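Local coordinates for protein afamin (Homo sapiens, PDB 6FAK) that carries hydrophobic molecules in body fluids, binds vitamin E, and keeps lipidated Wnt proteins soluble and active, at residues 26-31 / 155-160; 266-271 / 291-296; 328-333 / 358-363; 527-532 / 547-552. All coordinates share one frame; numbering follows the deposited sequence. Where two conformers were deposited one is given.

Contact 1 (26-31 / 155-160); sequences TIIAFA and PTLLTV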
loop_
_atom_site.group_PDB
_atom_site.type_symbol
_atom_site.label_atom_id
_atom_site.label_comp_id
_atom_site.label_asym_id
_atom_site.label_seq_id
_atom_site.Cartn_x
_atom_site.Cartn_y
_atom_site.Cartn_z
ATOM N N THR A 26 -3.577 -13.586 -17.658
ATOM C CA THR A 26 -2.465 -13.291 -18.536
ATOM C C THR A 26 -2.270 -11.762 -18.763
ATOM O O THR A 26 -1.138 -11.258 -18.796
ATOM C CB THR A 26 -2.655 -14.010 -19.899
ATOM O OG1 THR A 26 -2.674 -15.427 -19.679
ATOM C CG2 THR A 26 -1.507 -13.710 -20.818
ATOM N N ILE A 27 -3.387 -11.077 -18.970
ATOM C CA ILE A 27 -3.426 -9.615 -19.130
ATOM C C ILE A 27 -2.843 -8.944 -17.898
ATOM O O ILE A 27 -1.978 -8.053 -18.016
ATOM C CB ILE A 27 -4.867 -9.133 -19.413
ATOM C CG1 ILE A 27 -5.232 -9.507 -20.837
ATOM C CG2 ILE A 27 -5.004 -7.620 -19.233
ATOM C CD1 ILE A 27 -6.706 -9.265 -21.180
ATOM N N ILE A 28 -3.292 -9.390 -16.712
ATOM C CA ILE A 28 -2.803 -8.791 -15.468
ATOM C C ILE A 28 -1.262 -8.960 -15.405
ATOM O O ILE A 28 -0.549 -7.984 -15.228
ATOM C CB ILE A 28 -3.396 -9.429 -14.214
ATOM C CG1 ILE A 28 -4.900 -9.093 -14.090
ATOM C CG2 ILE A 28 -2.676 -8.936 -12.963
ATOM C CD1 ILE A 28 -5.616 -9.744 -12.933
ATOM N N ALA A 29 -0.779 -10.184 -15.596
ATOM C CA ALA A 29 0.687 -10.439 -15.496
ATOM C C ALA A 29 1.504 -9.575 -16.502
ATOM O O ALA A 29 2.501 -8.967 -16.155
ATOM C CB ALA A 29 0.971 -11.910 -15.736
ATOM N N PHE A 30 1.072 -9.615 -17.756
ATOM C CA PHE A 30 1.762 -8.954 -18.840
ATOM C C PHE A 30 1.765 -7.449 -18.635
ATOM O O PHE A 30 2.834 -6.838 -18.677
ATOM C CB PHE A 30 1.140 -9.321 -20.181
ATOM C CG PHE A 30 1.962 -8.949 -21.399
ATOM C CD1 PHE A 30 3.252 -8.472 -21.338
ATOM C CD2 PHE A 30 1.408 -9.133 -22.641
ATOM C CE1 PHE A 30 3.978 -8.176 -22.492
ATOM C CE2 PHE A 30 2.085 -8.796 -23.822
ATOM C CZ PHE A 30 3.402 -8.344 -23.748
ATOM N N ALA A 31 0.601 -6.913 -18.274
ATOM C CA ALA A 31 0.430 -5.464 -18.056
ATOM C C ALA A 31 1.232 -4.956 -16.892
ATOM O O ALA A 31 1.756 -3.834 -16.942
ATOM C CB ALA A 31 -1.052 -5.113 -17.895
ATOM N N PRO A 155 -5.583 -11.678 -6.953
ATOM C CA PRO A 155 -6.900 -11.884 -6.361
ATOM C C PRO A 155 -7.600 -10.551 -6.054
ATOM O O PRO A 155 -8.816 -10.420 -6.237
ATOM C CB PRO A 155 -6.581 -12.660 -5.065
ATOM C CG PRO A 155 -5.311 -13.367 -5.360
ATOM C CD PRO A 155 -4.539 -12.446 -6.238
ATOM N N THR A 156 -6.833 -9.537 -5.654
ATOM C CA THR A 156 -7.365 -8.207 -5.409
ATOM C C THR A 156 -7.912 -7.535 -6.695
ATOM O O THR A 156 -9.057 -7.026 -6.725
ATOM C CB THR A 156 -6.327 -7.319 -4.709
ATOM O OG1 THR A 156 -5.910 -7.986 -3.507
ATOM C CG2 THR A 156 -6.923 -5.972 -4.391
ATOM N N LEU A 157 -7.105 -7.570 -7.744
ATOM C CA LEU A 157 -7.446 -6.975 -9.021
ATOM C C LEU A 157 -8.664 -7.639 -9.648
ATOM O O LEU A 157 -9.541 -6.940 -10.227
ATOM C CB LEU A 157 -6.268 -7.047 -10.005
ATOM C CG LEU A 157 -5.504 -5.822 -10.453
ATOM C CD1 LEU A 157 -5.591 -4.603 -9.520
ATOM C CD2 LEU A 157 -4.065 -6.153 -10.808
ATOM N N LEU A 158 -8.709 -8.960 -9.581
ATOM C CA LEU A 158 -9.900 -9.716 -10.065
ATOM C C LEU A 158 -11.187 -9.379 -9.271
ATOM O O LEU A 158 -12.271 -9.263 -9.840
ATOM C CB LEU A 158 -9.650 -11.212 -10.024
ATOM C CG LEU A 158 -8.597 -11.766 -10.969
ATOM C CD1 LEU A 158 -8.246 -13.191 -10.564
ATOM C CD2 LEU A 158 -9.033 -11.735 -12.410
ATOM N N THR A 159 -11.082 -9.238 -7.962
ATOM C CA THR A 159 -12.183 -8.761 -7.160
ATOM C C THR A 159 -12.613 -7.342 -7.549
ATOM O O THR A 159 -13.839 -7.024 -7.632
ATOM C CB THR A 159 -11.831 -8.830 -5.657
ATOM O OG1 THR A 159 -11.614 -10.198 -5.302
ATOM C CG2 THR A 159 -12.955 -8.254 -4.790
ATOM N N VAL A 160 -11.626 -6.481 -7.742
ATOM C CA VAL A 160 -11.887 -5.130 -8.200
ATOM C C VAL A 160 -12.628 -5.158 -9.562
ATOM O O VAL A 160 -13.608 -4.451 -9.717
ATOM C CB VAL A 160 -10.572 -4.271 -8.159
ATOM C CG1 VAL A 160 -10.704 -2.976 -8.935
ATOM C CG2 VAL A 160 -10.248 -3.945 -6.713
#

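Contact 2 (266-271 / 291-296); sequences HICSKQ and QCIINS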
loop_
_atom_site.group_PDB
_atom_site.type_symbol
_atom_site.label_atom_id
_atom_site.label_comp_id
_atom_site.label_asym_id
_atom_site.label_seq_id
_atom_site.Cartn_x
_atom_site.Cartn_y
_atom_site.Cartn_z
ATOM N N HIS A 266 -6.683 -23.535 4.153
ATOM C CA HIS A 266 -6.097 -23.786 5.502
ATOM C C HIS A 266 -6.962 -23.158 6.633
ATOM O O HIS A 266 -7.355 -23.833 7.577
ATOM C CB HIS A 266 -4.669 -23.253 5.564
ATOM C CG HIS A 266 -3.883 -23.684 6.756
ATOM N ND1 HIS A 266 -2.520 -23.832 6.706
ATOM C CD2 HIS A 266 -4.248 -24.007 8.021
ATOM C CE1 HIS A 266 -2.074 -24.233 7.879
ATOM N NE2 HIS A 266 -3.104 -24.343 8.696
ATOM N N ILE A 267 -7.276 -21.889 6.510
ATOM C CA ILE A 267 -8.143 -21.195 7.450
ATOM C C ILE A 267 -9.512 -21.914 7.557
ATOM O O ILE A 267 -9.874 -22.396 8.632
ATOM C CB ILE A 267 -8.311 -19.729 7.040
ATOM C CG1 ILE A 267 -6.974 -18.980 7.267
ATOM C CG2 ILE A 267 -9.430 -19.005 7.805
ATOM C CD1 ILE A 267 -6.937 -17.572 6.730
ATOM N N CYS A 268 -10.224 -22.017 6.439
ATOM C CA CYS A 268 -11.558 -22.660 6.391
ATOM C C CYS A 268 -11.617 -24.110 6.834
ATOM O O CYS A 268 -12.521 -24.469 7.581
ATOM C CB CYS A 268 -12.161 -22.547 4.994
ATOM S SG CYS A 268 -12.727 -20.892 4.699
ATOM N N SER A 269 -10.651 -24.929 6.428
ATOM C CA SER A 269 -10.655 -26.338 6.816
ATOM C C SER A 269 -10.347 -26.582 8.304
ATOM O O SER A 269 -10.296 -27.746 8.742
ATOM C CB SER A 269 -9.757 -27.195 5.906
ATOM O OG SER A 269 -8.483 -27.424 6.468
ATOM N N LYS A 270 -10.123 -25.505 9.066
ATOM C CA LYS A 270 -10.060 -25.561 10.532
ATOM C C LYS A 270 -10.860 -24.433 11.169
ATOM O O LYS A 270 -10.490 -23.932 12.229
ATOM C CB LYS A 270 -8.611 -25.527 10.987
ATOM C CG LYS A 270 -7.806 -26.642 10.351
ATOM C CD LYS A 270 -6.423 -26.760 10.938
ATOM C CE LYS A 270 -5.727 -28.027 10.451
ATOM N NZ LYS A 270 -5.262 -27.870 9.048
ATOM N N GLN A 271 -11.973 -24.066 10.521
ATOM C CA GLN A 271 -12.894 -23.013 10.989
ATOM C C GLN A 271 -13.124 -23.096 12.498
ATOM O O GLN A 271 -12.845 -22.128 13.217
ATOM C CB GLN A 271 -14.231 -23.089 10.231
ATOM C CG GLN A 271 -15.194 -21.940 10.515
ATOM C CD GLN A 271 -16.072 -21.584 9.323
ATOM O OE1 GLN A 271 -16.316 -20.406 9.050
ATOM N NE2 GLN A 271 -16.546 -22.599 8.604
ATOM N N GLN A 291 -10.975 -12.461 -0.130
ATOM C CA GLN A 291 -11.067 -11.001 0.076
ATOM C C GLN A 291 -12.113 -10.704 1.203
ATOM O O GLN A 291 -11.998 -9.700 1.915
ATOM C CB GLN A 291 -11.418 -10.239 -1.226
ATOM C CG GLN A 291 -10.359 -10.127 -2.346
ATOM C CD GLN A 291 -8.914 -9.829 -1.922
ATOM O OE1 GLN A 291 -8.430 -8.696 -2.034
ATOM N NE2 GLN A 291 -8.199 -10.869 -1.490
ATOM N N CYS A 292 -13.106 -11.592 1.341
ATOM C CA CYS A 292 -14.016 -11.647 2.494
ATOM C C CYS A 292 -13.271 -11.910 3.811
ATOM O O CYS A 292 -13.317 -11.069 4.720
ATOM C CB CYS A 292 -15.066 -12.748 2.285
ATOM S SG CYS A 292 -16.392 -12.810 3.515
ATOM N N ILE A 293 -12.592 -13.064 3.904
ATOM C CA ILE A 293 -11.856 -13.461 5.119
ATOM C C ILE A 293 -10.950 -12.333 5.550
ATOM O O ILE A 293 -10.909 -12.022 6.739
ATOM C CB ILE A 293 -11.066 -14.794 4.956
ATOM C CG1 ILE A 293 -12.019 -15.993 5.057
ATOM C CG2 ILE A 293 -9.970 -14.967 6.019
ATOM C CD1 ILE A 293 -11.464 -17.290 4.491
ATOM N N ILE A 294 -10.273 -11.690 4.592
ATOM C CA ILE A 294 -9.392 -10.553 4.898
ATOM C C ILE A 294 -10.166 -9.358 5.497
ATOM O O ILE A 294 -9.654 -8.668 6.378
ATOM C CB ILE A 294 -8.528 -10.122 3.671
ATOM C CG1 ILE A 294 -7.533 -11.235 3.302
ATOM C CG2 ILE A 294 -7.708 -8.870 3.989
ATOM C CD1 ILE A 294 -6.763 -11.014 2.016
ATOM N N ASN A 295 -11.393 -9.134 5.026
ATOM C CA ASN A 295 -12.257 -8.067 5.538
ATOM C C ASN A 295 -13.096 -8.431 6.768
ATOM O O ASN A 295 -13.668 -7.532 7.378
ATOM C CB ASN A 295 -13.187 -7.554 4.421
ATOM C CG ASN A 295 -12.485 -6.601 3.475
ATOM O OD1 ASN A 295 -12.581 -5.380 3.623
ATOM N ND2 ASN A 295 -11.754 -7.153 2.515
ATOM N N SER A 296 -13.188 -9.709 7.144
ATOM C CA SER A 296 -13.968 -10.069 8.326
ATOM C C SER A 296 -13.331 -9.402 9.547
ATOM O O SER A 296 -12.121 -9.130 9.567
ATOM C CB SER A 296 -14.083 -11.582 8.496
ATOM O OG SER A 296 -12.831 -12.174 8.798
#

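Contact 3 (328-333 / 358-363); sequences TFFAKF and DLLRNC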
loop_
_atom_site.group_PDB
_atom_site.type_symbol
_atom_site.label_atom_id
_atom_site.label_comp_id
_atom_site.label_asym_id
_atom_site.label_seq_id
_atom_site.Cartn_x
_atom_site.Cartn_y
_atom_site.Cartn_z
ATOM N N THR A 328 11.778 -19.016 17.661
ATOM C CA THR A 328 10.504 -19.536 18.094
ATOM C C THR A 328 10.039 -18.895 19.410
ATOM O O THR A 328 8.850 -18.658 19.602
ATOM C CB THR A 328 10.512 -21.074 18.158
ATOM O OG1 THR A 328 10.903 -21.606 16.875
ATOM C CG2 THR A 328 9.144 -21.612 18.470
ATOM N N PHE A 329 10.971 -18.638 20.308
ATOM C CA PHE A 329 10.657 -17.993 21.574
ATOM C C PHE A 329 10.002 -16.592 21.316
ATOM O O PHE A 329 8.999 -16.240 21.914
ATOM C CB PHE A 329 11.963 -17.808 22.373
ATOM C CG PHE A 329 11.806 -16.960 23.596
ATOM C CD1 PHE A 329 11.290 -17.503 24.748
ATOM C CD2 PHE A 329 12.164 -15.644 23.584
ATOM C CE1 PHE A 329 11.078 -16.718 25.870
ATOM C CE2 PHE A 329 11.959 -14.842 24.708
ATOM C CZ PHE A 329 11.415 -15.396 25.837
ATOM N N PHE A 330 10.647 -15.779 20.470
ATOM C CA PHE A 330 10.051 -14.466 20.084
ATOM C C PHE A 330 8.747 -14.550 19.255
ATOM O O PHE A 330 7.868 -13.677 19.380
ATOM C CB PHE A 330 11.109 -13.520 19.459
ATOM C CG PHE A 330 12.177 -13.084 20.439
ATOM C CD1 PHE A 330 11.848 -12.329 21.544
ATOM C CD2 PHE A 330 13.514 -13.444 20.259
ATOM C CE1 PHE A 330 12.827 -11.971 22.478
ATOM C CE2 PHE A 330 14.485 -13.091 21.158
ATOM C CZ PHE A 330 14.142 -12.367 22.290
ATOM N N ALA A 331 8.634 -15.554 18.406
ATOM C CA ALA A 331 7.340 -15.832 17.748
ATOM C C ALA A 331 6.215 -16.108 18.748
ATOM O O ALA A 331 5.106 -15.583 18.606
ATOM C CB ALA A 331 7.463 -17.000 16.754
ATOM N N LYS A 332 6.507 -16.937 19.766
ATOM C CA LYS A 332 5.546 -17.206 20.811
ATOM C C LYS A 332 5.198 -15.946 21.633
ATOM O O LYS A 332 4.032 -15.724 21.984
ATOM C CB LYS A 332 6.020 -18.308 21.752
ATOM C CG LYS A 332 4.853 -18.894 22.534
ATOM C CD LYS A 332 5.203 -20.166 23.257
ATOM C CE LYS A 332 3.928 -20.956 23.648
ATOM N NZ LYS A 332 2.729 -20.138 24.002
ATOM N N PHE A 333 6.196 -15.146 21.964
ATOM C CA PHE A 333 5.940 -13.850 22.613
ATOM C C PHE A 333 5.021 -12.965 21.745
ATOM O O PHE A 333 4.032 -12.429 22.228
ATOM C CB PHE A 333 7.238 -13.092 22.924
ATOM C CG PHE A 333 6.975 -11.711 23.449
ATOM C CD1 PHE A 333 6.547 -11.525 24.756
ATOM C CD2 PHE A 333 7.076 -10.593 22.591
ATOM C CE1 PHE A 333 6.265 -10.245 25.221
ATOM C CE2 PHE A 333 6.818 -9.322 23.052
ATOM C CZ PHE A 333 6.405 -9.132 24.359
ATOM N N ASP A 358 15.792 -6.655 22.888
ATOM C CA ASP A 358 16.888 -5.821 23.445
ATOM C C ASP A 358 16.986 -5.916 24.974
ATOM O O ASP A 358 18.092 -6.016 25.523
ATOM C CB ASP A 358 16.752 -4.342 23.021
ATOM C CG ASP A 358 16.765 -4.177 21.508
ATOM O OD1 ASP A 358 17.215 -5.131 20.796
ATOM O OD2 ASP A 358 16.272 -3.120 21.021
ATOM N N LEU A 359 15.850 -5.880 25.658
ATOM C CA LEU A 359 15.817 -6.026 27.109
ATOM C C LEU A 359 16.519 -7.327 27.564
ATOM O O LEU A 359 17.340 -7.325 28.526
ATOM C CB LEU A 359 14.350 -6.057 27.599
ATOM C CG LEU A 359 14.183 -6.503 29.072
ATOM C CD1 LEU A 359 14.384 -5.264 29.922
ATOM C CD2 LEU A 359 12.833 -7.107 29.318
ATOM N N LEU A 360 16.133 -8.434 26.936
ATOM C CA LEU A 360 16.706 -9.745 27.260
ATOM C C LEU A 360 18.189 -9.853 26.922
ATOM O O LEU A 360 18.917 -10.589 27.630
ATOM C CB LEU A 360 15.924 -10.885 26.644
ATOM C CG LEU A 360 14.451 -11.055 27.091
ATOM C CD1 LEU A 360 13.901 -12.306 26.481
ATOM C CD2 LEU A 360 14.306 -11.086 28.618
ATOM N N ARG A 361 18.663 -9.138 25.903
ATOM C CA ARG A 361 20.105 -9.129 25.635
ATOM C C ARG A 361 20.897 -8.583 26.787
ATOM O O ARG A 361 21.961 -9.115 27.120
ATOM C CB ARG A 361 20.453 -8.343 24.373
ATOM C CG ARG A 361 20.418 -9.217 23.151
ATOM C CD ARG A 361 21.489 -8.854 22.163
ATOM N NE ARG A 361 21.410 -7.464 21.774
ATOM C CZ ARG A 361 22.162 -6.906 20.822
ATOM N NH1 ARG A 361 23.049 -7.647 20.139
ATOM N NH2 ARG A 361 22.016 -5.605 20.543
ATOM N N ASN A 362 20.388 -7.522 27.387
ATOM C CA ASN A 362 20.991 -6.980 28.578
ATOM C C ASN A 362 20.781 -7.884 29.804
ATOM O O ASN A 362 21.756 -8.348 30.404
ATOM C CB ASN A 362 20.510 -5.541 28.817
ATOM C CG ASN A 362 21.038 -4.964 30.103
ATOM O OD1 ASN A 362 20.438 -5.145 31.159
ATOM N ND2 ASN A 362 22.176 -4.268 30.028
ATOM N N CYS A 363 19.526 -8.120 30.162
ATOM C CA CYS A 363 19.157 -8.859 31.390
ATOM C C CYS A 363 19.736 -10.242 31.537
ATOM O O CYS A 363 20.166 -10.594 32.647
ATOM C CB CYS A 363 17.608 -8.978 31.527
ATOM S SG CYS A 363 16.749 -7.404 31.811
#

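Contact 4 (527-532 / 547-552); sequences DRFLVN and SLFTNF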
loop_
_atom_site.group_PDB
_atom_site.type_symbol
_atom_site.label_atom_id
_atom_site.label_comp_id
_atom_site.label_asym_id
_atom_site.label_seq_id
_atom_site.Cartn_x
_atom_site.Cartn_y
_atom_site.Cartn_z
ATOM N N ASP A 527 -2.986 21.662 -3.708
ATOM C CA ASP A 527 -1.963 20.870 -3.045
ATOM C C ASP A 527 -0.618 21.013 -3.771
ATOM O O ASP A 527 0.425 21.168 -3.129
ATOM C CB ASP A 527 -2.399 19.413 -2.922
ATOM C CG ASP A 527 -3.532 19.208 -1.926
ATOM O OD1 ASP A 527 -3.997 20.142 -1.232
ATOM O OD2 ASP A 527 -3.991 18.063 -1.800
ATOM N N ARG A 528 -0.656 20.994 -5.095
ATOM C CA ARG A 528 0.553 21.169 -5.886
ATOM C C ARG A 528 1.150 22.527 -5.750
ATOM O O ARG A 528 2.366 22.650 -5.675
ATOM C CB ARG A 528 0.355 20.930 -7.371
ATOM C CG ARG A 528 -0.041 19.536 -7.755
ATOM C CD ARG A 528 -0.197 19.565 -9.274
ATOM N NE ARG A 528 -0.739 18.323 -9.778
ATOM C CZ ARG A 528 -1.976 18.098 -10.225
ATOM N NH1 ARG A 528 -2.876 19.083 -10.280
ATOM N NH2 ARG A 528 -2.305 16.879 -10.653
ATOM N N PHE A 529 0.290 23.532 -5.699
ATOM C CA PHE A 529 0.743 24.917 -5.437
ATOM C C PHE A 529 1.556 25.026 -4.148
ATOM O O PHE A 529 2.673 25.605 -4.129
ATOM C CB PHE A 529 -0.469 25.893 -5.464
ATOM C CG PHE A 529 -0.127 27.292 -5.069
ATOM C CD1 PHE A 529 -0.156 27.684 -3.730
ATOM C CD2 PHE A 529 0.211 28.219 -6.027
ATOM C CE1 PHE A 529 0.197 28.969 -3.341
ATOM C CE2 PHE A 529 0.588 29.519 -5.652
ATOM C CZ PHE A 529 0.578 29.889 -4.289
ATOM N N LEU A 530 1.001 24.469 -3.070
ATOM C CA LEU A 530 1.664 24.532 -1.768
ATOM C C LEU A 530 3.027 23.841 -1.767
ATOM O O LEU A 530 4.002 24.401 -1.247
ATOM C CB LEU A 530 0.800 23.984 -0.674
ATOM C CG LEU A 530 1.424 24.016 0.718
ATOM C CD1 LEU A 530 1.917 25.365 1.219
ATOM C CD2 LEU A 530 0.390 23.504 1.690
ATOM N N VAL A 531 3.083 22.651 -2.376
ATOM C CA VAL A 531 4.300 21.913 -2.458
ATOM C C VAL A 531 5.346 22.689 -3.259
ATOM O O VAL A 531 6.485 22.841 -2.786
ATOM C CB VAL A 531 4.083 20.471 -2.964
ATOM C CG1 VAL A 531 5.390 19.762 -3.305
ATOM C CG2 VAL A 531 3.336 19.684 -1.904
ATOM N N ASN A 532 4.980 23.151 -4.438
ATOM C CA ASN A 532 5.901 23.976 -5.260
ATOM C C ASN A 532 6.376 25.244 -4.529
ATOM O O ASN A 532 7.556 25.610 -4.574
ATOM C CB ASN A 532 5.296 24.297 -6.636
ATOM C CG ASN A 532 5.150 23.063 -7.505
ATOM O OD1 ASN A 532 6.020 22.179 -7.477
ATOM N ND2 ASN A 532 4.087 22.997 -8.292
ATOM N N SER A 547 1.678 31.081 6.573
ATOM C CA SER A 547 1.134 32.427 6.449
ATOM C C SER A 547 0.998 32.879 4.998
ATOM O O SER A 547 -0.054 33.386 4.600
ATOM C CB SER A 547 1.980 33.409 7.234
ATOM O OG SER A 547 1.905 33.157 8.645
ATOM N N LEU A 548 2.038 32.670 4.205
ATOM C CA LEU A 548 2.004 33.019 2.819
ATOM C C LEU A 548 0.941 32.256 2.046
ATOM O O LEU A 548 0.246 32.803 1.189
ATOM C CB LEU A 548 3.378 32.835 2.199
ATOM C CG LEU A 548 3.597 33.229 0.739
ATOM C CD1 LEU A 548 3.259 34.701 0.523
ATOM C CD2 LEU A 548 5.049 32.941 0.389
ATOM N N PHE A 549 0.861 30.961 2.309
ATOM C CA PHE A 549 -0.160 30.130 1.700
ATOM C C PHE A 549 -1.572 30.621 2.036
ATOM O O PHE A 549 -2.435 30.650 1.147
ATOM C CB PHE A 549 0.001 28.685 2.157
ATOM C CG PHE A 549 -1.051 27.790 1.618
ATOM C CD1 PHE A 549 -1.081 27.486 0.267
ATOM C CD2 PHE A 549 -2.028 27.283 2.444
ATOM C CE1 PHE A 549 -2.055 26.651 -0.268
ATOM C CE2 PHE A 549 -2.997 26.421 1.922
ATOM C CZ PHE A 549 -3.009 26.124 0.561
ATOM N N THR A 550 -1.825 30.960 3.296
ATOM C CA THR A 550 -3.140 31.455 3.659
ATOM C C THR A 550 -3.420 32.828 3.037
ATOM O O THR A 550 -4.563 33.122 2.800
ATOM C CB THR A 550 -3.412 31.587 5.173
ATOM O OG1 THR A 550 -2.592 32.641 5.739
ATOM C CG2 THR A 550 -3.181 30.258 5.829
ATOM N N ASN A 551 -2.388 33.637 2.794
ATOM C CA ASN A 551 -2.558 34.897 2.032
ATOM C C ASN A 551 -3.106 34.601 0.594
ATOM O O ASN A 551 -4.157 35.112 0.176
ATOM C CB ASN A 551 -1.219 35.619 1.986
ATOM C CG ASN A 551 -1.323 37.073 1.536
ATOM O OD1 ASN A 551 -2.235 37.463 0.823
ATOM N ND2 ASN A 551 -0.339 37.845 1.894
ATOM N N PHE A 552 -2.401 33.730 -0.134
ATOM C CA PHE A 552 -2.819 33.278 -1.454
ATOM C C PHE A 552 -4.231 32.702 -1.425
ATOM O O PHE A 552 -5.042 33.008 -2.306
ATOM C CB PHE A 552 -1.846 32.240 -2.008
ATOM C CG PHE A 552 -0.663 32.801 -2.706
ATOM C CD1 PHE A 552 -0.774 33.314 -3.981
ATOM C CD2 PHE A 552 0.604 32.690 -2.142
ATOM C CE1 PHE A 552 0.353 33.762 -4.672
ATOM C CE2 PHE A 552 1.734 33.151 -2.805
ATOM C CZ PHE A 552 1.614 33.684 -4.085
#

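Contact 1 (26-31 / 155-160)
Ile28 extends from helix 22-33 into the angle between Leu157 and Leu158 on helix 154-171 and meets each with a different branch. Its CG2 methyl lies 3.8 Å from Leu157 CD2, the two side chains sliding past each other in opposite directions. The longer branch passes deeper: Ile28 CD1 is 4.0 Å from Leu157 CB on one leucine and 4.0 Å from Leu158 CD2 on the other, whose chain runs at a slant to it. With CG1 beside the backbone N (chi1 -69°) and the rest of the branch extended, Ile28 sends both CG2 and CD1 across to the facing helix. Leu157, by contrast, departs from the usual staggered torsions (chi1 -111°) while placing CD2 against Ile28.

Both helices belong to the first albumin repeat. Leu142 of helix 134-148 also touches Ile28, as does Val253 of helix 253-268 in the second repeat, so the isoleucine is packed from several directions. On helix 154-171, Thr159 OG1 binds Pro155 O at 3.0 Å, reaching it from the opposite face of the carbonyl plane to Thr159 N, so two donors grip that oxygen. Across the interface itself all contacts are aliphatic and buried; with no hydrogen bond between the segments, their mutual fit rests on van der Waals packing of branched aliphatic side chains.

Contact 2 (266-271 / 291-296)
Ile293 overlaps two successive residues of the facing helix end, its CD1 touching Cys268 SG at 3.8 Å while its CG2 meets Ile267 CD1 at 4.1 Å. The two isoleucines slide past each other in opposite directions, the short branch of one against the far end of the other. In Ile293, CG2 stands anti to the backbone N and CG1 beside it (chi1 -78°), which separates the branches so that each finds its own partner. Cys268 likewise carries its sulfur beside the backbone N.

That sulfur is disulfide-bonded to Cys282, and the adjoining Cys281 is bonded to Cys292, the residue just before Ile293. The paired disulfides through adjacent cysteines are characteristic of the albumin family, and here they tie the last residue of helix 253-268 and the middle of helix 288-295 to neighbouring cysteines of the loop between them. Both segments fall in the region that forms the pocket for hydrophobic ligands, and a polyethylene glycol fragment, probably from the crystallisation liquor, lies about 4 Å from the side chain of Ile267.

Where helix 288-295 ends, Ser296 is the first residue to leave helical geometry. Its OG turns back to Ile293 O at 2.8 Å, approaching from the same face of the carbonyl plane as Ser296 N. Lys225 NZ bonds to Ile293 O as well and also to Ser296 O, bringing a positive charge to the carbonyls at this helix end. Just before it, Asn295 ND2 reaches back to Gln291 O with an N-H...O angle of 161°.

Contact 3 (328-333 / 358-363)
Consecutive helices 326-339 and 346-363 of the second albumin repeat meet where Leu360 reaches Phe329 and Phe330. A single methyl does the touching: Leu360 CD1 is 3.7 Å from Phe329 CE2 and 4.0 Å from Phe329 CZ, and 4.2 Å from Phe330 CE1. It approaches both rings obliquely. The two phenylalanines, though neighbours in sequence, come together because their first torsions differ: Phe329 has CG anti to the backbone N (chi1 171°), Phe330 has it beside the N (chi1 -66°). As a result Phe329 turns its edge to its neighbour, with CD2 standing 3.8 Å above the Phe330 ring plane, over its centre. Leu360 therefore packs against a pair of rings already held at an angle to each other, in a buried and wholly apolar contact.

Other helices close round it. Helix 318-324 supplies Arg322, whose side chain touches both Phe329 and Leu360, and Tyr373 of helix 369-373 packs against Leu360. Three residues beyond Leu360, Cys363 is disulfide-bonded to Cys372, joining the last turn of helix 346-363 to that same short helix 369-373.

Contact 4 (527-532 / 547-552)
Phe529, Leu530 and Phe549 all carry CG anti to their backbone N (chi1 174° in Phe529), whereas Phe552 keeps its CG beside the N; these settings converge three rings and a leucine between helices 521-536 and 542-560. The edge of Phe529 is driven at the face of Phe552 in a T-shaped stack, centroids 4.8 Å apart and planes at 70°. Phe529 CZ leads, 3.4 Å above the Phe552 plane and over its centre. Along another part of its rim, Phe529 CD1 meets Phe549 CE1 edge to edge at 4.1 Å. Leu530 instead lies over one face of Phe549: its CD1 touches Phe549 CD1 at 3.8 Å, while its CD2 sits almost exactly on the ring normal, 4.3 Å from the centroid, in a CH-pi contact.

The two helices are successive in the third albumin repeat and run roughly antiparallel, their short segments at 142° with axes 11.0 Å apart. Replacing Phe552 with an alanine would probably leave the edge of Phe529 without its facing ring and open a gap beside Phe529 CZ. Tyr408 of helix 376-417 packs edge-to-face with Phe549 and also touches Leu530, while Pro574 lies against Phe552.

In the fold
Along the chain the four contacts follow in series, contact 1 in the first albumin repeat, contacts 2 and 3 in the second and contact 4 in the third. Contacts 1 and 2, with centres 21 Å apart, are directly joined: Thr156 OG1 lies 3.0 Å from Gln291 OE1, a probable hydrogen bond linking the first repeat to the ligand-pocket region of the second. Helix 253-268 also bridges them, holding half of contact 2 and touching contact 1. Contact 3 is about 30 Å from contact 2, centre to centre, and does not touch it. Contact 4 stands apart, its centre 39 to 48 Å from the others, so the third-repeat packing is remote from the joined pair formed by contacts 1 and 2.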